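Local coordinates for protein lipase (Rhizopus niveus, PDB 1LGY) that hydrolyses the ester bonds of triacylglycerols and their partial glycerides, with a strong preference for the 1 and 3 positions, at residues Ala12-Phe17 and Ser230-Cys235. Numbering follows the deposited sequence.
Sequences AQIQEF and SNVQIC
Ile14 and Phe17 of helix 11-26 pack against Val232 and Ile234 of strand 231-235, and methyl groups of the branched side chains do most of the touching. Two neighbouring branches of Ile14 split the work. CG2 faces the CG2 methyl of Val232 at 4.4 Å, while CG1, set beside the backbone N and continued in an extended chain (chi2 177°), carries CD1 to Ser230, in the loop that leads into the strand. Further along, the CD1 methyl of Ile234 meets the ring of Phe17 at its edge, close to the ring plane, with CE2 the nearest carbon at 4.3 Å.

The same methyl sits over one face of the Gln13 amide, somewhat off the normal. The two side chains pass at a slant, bringing Ile234 CD1 to 3.8 Å from Gln13 CD, so the methyl sits in the corner between the ring edge and the amide, which meet it from adjacent sides.

The axes of 12-17 and 231-235 run nearly at right angles (97°) and come within 10.0 Å of each other. In the mixed central sheet of this α/β-hydrolase lipase, strand 231-235 lies between strands 6-8 and 221-227, and the N-terminal helix covers a face of that end of the sheet. Val232 and Ile234, two residues apart, both direct their CB toward the helix; Phe17 reaches further across the sheet to Ser223, Gln197 and Thr199.

At Ser230 the contact involves the backbone. Ile14 CD1 rests in van der Waals contact 3.5 Å from the carbonyl O of Ser230 and 4.2 Å from Ser230 CB. The carbonyl accepts a weak hydrogen bond from Val232 N, across the inverse gamma turn centred on Asn231. At the other end of the segment, Cys235 is joined to Cys244 by a disulfide.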
ATOM      1  N   ALA A  12     -15.667   4.561  12.641  1.00 25.86           N
ATOM      2  CA  ALA A  12     -14.716   3.573  13.129  1.00 24.38           C
ATOM      3  C   ALA A  12     -13.732   3.085  12.086  1.00 25.35           C
ATOM      4  O   ALA A  12     -12.559   2.866  12.431  1.00 28.61           O
ATOM      5  CB  ALA A  12     -15.485   2.391  13.651  1.00 24.41           C
ATOM      6  N   GLN A  13     -14.280   2.972  10.848  1.00 24.05           N
ATOM      7  CA  GLN A  13     -13.563   2.633   9.627  1.00 23.48           C
ATOM      8  C   GLN A  13     -12.849   3.849   9.104  1.00 24.22           C
ATOM      9  O   GLN A  13     -11.792   3.726   8.499  1.00 25.90           O
ATOM     10  CB  GLN A  13     -14.438   2.206   8.471  1.00 21.89           C
ATOM     11  CG  GLN A  13     -15.144   0.913   8.700  1.00 20.07           C
ATOM     12  CD  GLN A  13     -16.238   0.585   7.687  1.00 24.25           C
ATOM     13  OE1 GLN A  13     -16.367  -0.558   7.248  1.00 24.50           O
ATOM     14  NE2 GLN A  13     -17.098   1.518   7.297  1.00 22.70           N
ATOM     15  N   ILE A  14     -13.384   5.048   9.279  1.00 21.93           N
ATOM     16  CA  ILE A  14     -12.662   6.225   8.816  1.00 20.84           C
ATOM     17  C   ILE A  14     -11.447   6.492   9.679  1.00 20.65           C
ATOM     18  O   ILE A  14     -10.431   7.013   9.236  1.00 19.85           O
ATOM     19  CB  ILE A  14     -13.578   7.410   8.844  1.00 21.46           C
ATOM     20  CG1 ILE A  14     -14.855   7.043   8.101  1.00 25.15           C
ATOM     21  CG2 ILE A  14     -12.914   8.597   8.170  1.00 23.00           C
ATOM     22  CD1 ILE A  14     -15.930   8.140   8.092  1.00 24.07           C
ATOM     23  N   GLN A  15     -11.544   6.061  10.917  1.00 19.22           N
ATOM     24  CA  GLN A  15     -10.465   6.163  11.853  1.00 19.47           C
ATOM     25  C   GLN A  15      -9.410   5.163  11.534  1.00 19.39           C
ATOM     26  O   GLN A  15      -8.225   5.472  11.632  1.00 18.60           O
ATOM     27  CB  GLN A  15     -10.947   5.902  13.254  1.00 25.68           C
ATOM     28  CG  GLN A  15     -11.356   7.221  13.876  1.00 35.03           C
ATOM     29  CD  GLN A  15     -12.613   7.128  14.726  1.00 39.26           C
ATOM     30  OE1 GLN A  15     -12.602   6.626  15.853  1.00 39.12           O
ATOM     31  NE2 GLN A  15     -13.724   7.638  14.186  1.00 42.16           N
ATOM     32  N   GLU A  16      -9.846   3.967  11.145  1.00 18.60           N
ATOM     33  CA  GLU A  16      -8.894   2.922  10.831  1.00 18.38           C
ATOM     34  C   GLU A  16      -8.136   3.278   9.577  1.00 17.02           C
ATOM     35  O   GLU A  16      -6.927   3.153   9.556  1.00 18.20           O
ATOM     36  CB  GLU A  16      -9.566   1.604  10.580  1.00 21.16           C
ATOM     37  CG  GLU A  16      -8.831   0.476  11.305  1.00 29.29           C
ATOM     38  CD  GLU A  16      -8.834  -0.896  10.595  1.00 32.82           C
ATOM     39  OE1 GLU A  16      -9.750  -1.205   9.801  1.00 28.28           O
ATOM     40  OE2 GLU A  16      -7.883  -1.661  10.860  1.00 36.15           O
ATOM     41  N   PHE A  17      -8.835   3.714   8.534  1.00 17.26           N
ATOM     42  CA  PHE A  17      -8.230   4.098   7.267  1.00 17.45           C
ATOM     43  C   PHE A  17      -7.353   5.334   7.468  1.00 20.23           C
ATOM     44  O   PHE A  17      -6.460   5.590   6.646  1.00 20.31           O
ATOM     45  CB  PHE A  17      -9.319   4.424   6.256  1.00 14.54           C
ATOM     46  CG  PHE A  17     -10.288   3.318   5.791  1.00 11.76           C
ATOM     47  CD1 PHE A  17      -9.883   1.996   5.585  1.00 15.57           C
ATOM     48  CD2 PHE A  17     -11.587   3.663   5.475  1.00  9.83           C
ATOM     49  CE1 PHE A  17     -10.769   1.055   5.061  1.00 15.07           C
ATOM     50  CE2 PHE A  17     -12.474   2.733   4.955  1.00 10.02           C
ATOM     51  CZ  PHE A  17     -12.070   1.428   4.743  1.00 15.63           C
ATOM     52  N   SER A 230     -14.435  12.920   6.068  1.00 41.15           N
ATOM     53  CA  SER A 230     -15.251  11.840   6.587  1.00 40.91           C
ATOM     54  C   SER A 230     -16.278  11.423   5.535  1.00 39.23           C
ATOM     55  O   SER A 230     -17.118  10.550   5.800  1.00 42.09           O
ATOM     56  CB  SER A 230     -15.955  12.290   7.894  1.00 41.81           C
ATOM     57  OG  SER A 230     -16.551  13.586   7.772  1.00 48.23           O
ATOM     58  N   ASN A 231     -16.253  11.986   4.329  1.00 31.58           N
ATOM     59  CA  ASN A 231     -17.220  11.538   3.372  1.00 31.10           C
ATOM     60  C   ASN A 231     -16.526  10.479   2.513  1.00 28.48           C
ATOM     61  O   ASN A 231     -15.928  10.718   1.473  1.00 26.46           O
ATOM     62  CB  ASN A 231     -17.684  12.796   2.637  1.00 34.10           C
ATOM     63  CG  ASN A 231     -19.013  12.676   1.891  1.00 35.99           C
ATOM     64  OD1 ASN A 231     -19.253  13.384   0.894  1.00 33.09           O
ATOM     65  ND2 ASN A 231     -19.901  11.782   2.354  1.00 33.85           N
ATOM     66  N   VAL A 232     -16.570   9.252   3.046  1.00 26.44           N
ATOM     67  CA  VAL A 232     -15.968   8.070   2.452  1.00 19.06           C
ATOM     68  C   VAL A 232     -17.013   7.009   2.053  1.00 21.90           C
ATOM     69  O   VAL A 232     -17.613   6.291   2.867  1.00 24.51           O
ATOM     70  CB  VAL A 232     -14.979   7.526   3.478  1.00 18.03           C
ATOM     71  CG1 VAL A 232     -14.340   6.285   2.917  1.00 15.88           C
ATOM     72  CG2 VAL A 232     -13.963   8.601   3.853  1.00 14.10           C
ATOM     73  N   GLN A 233     -17.261   6.810   0.775  1.00 19.44           N
ATOM     74  CA  GLN A 233     -18.145   5.753   0.336  1.00 15.95           C
ATOM     75  C   GLN A 233     -17.286   4.526   0.142  1.00 18.41           C
ATOM     76  O   GLN A 233     -16.112   4.649  -0.215  1.00 16.44           O
ATOM     77  CB  GLN A 233     -18.716   6.276  -0.887  1.00 16.60           C
ATOM     78  CG  GLN A 233     -19.133   5.353  -1.965  1.00 22.76           C
ATOM     79  CD  GLN A 233     -19.726   6.212  -3.082  1.00 30.27           C
ATOM     80  OE1 GLN A 233     -20.678   6.981  -2.861  1.00 33.51           O
ATOM     81  NE2 GLN A 233     -19.180   6.112  -4.295  1.00 27.84           N
ATOM     82  N   ILE A 234     -17.859   3.345   0.383  1.00 17.22           N
ATOM     83  CA  ILE A 234     -17.142   2.090   0.260  1.00 15.67           C
ATOM     84  C   ILE A 234     -17.800   1.296  -0.829  1.00 16.85           C
ATOM     85  O   ILE A 234     -18.996   1.080  -0.733  1.00 18.97           O
ATOM     86  CB  ILE A 234     -17.212   1.255   1.522  1.00 15.33           C
ATOM     87  CG1 ILE A 234     -16.585   1.990   2.676  1.00 17.50           C
ATOM     88  CG2 ILE A 234     -16.491  -0.074   1.279  1.00 11.64           C
ATOM     89  CD1 ILE A 234     -16.335   1.108   3.933  1.00 19.26           C
ATOM     90  N   CYS A 235     -17.054   0.920  -1.870  1.00 17.52           N
ATOM     91  CA  CYS A 235     -17.514   0.009  -2.872  1.00 15.10           C
ATOM     92  C   CYS A 235     -16.990  -1.329  -2.411  1.00 21.44           C
ATOM     93  O   CYS A 235     -15.904  -1.815  -2.738  1.00 21.34           O
ATOM     94  CB  CYS A 235     -16.936   0.365  -4.186  1.00 14.72           C
ATOM     95  SG  CYS A 235     -17.900   1.591  -5.076  1.00 19.82           S
TER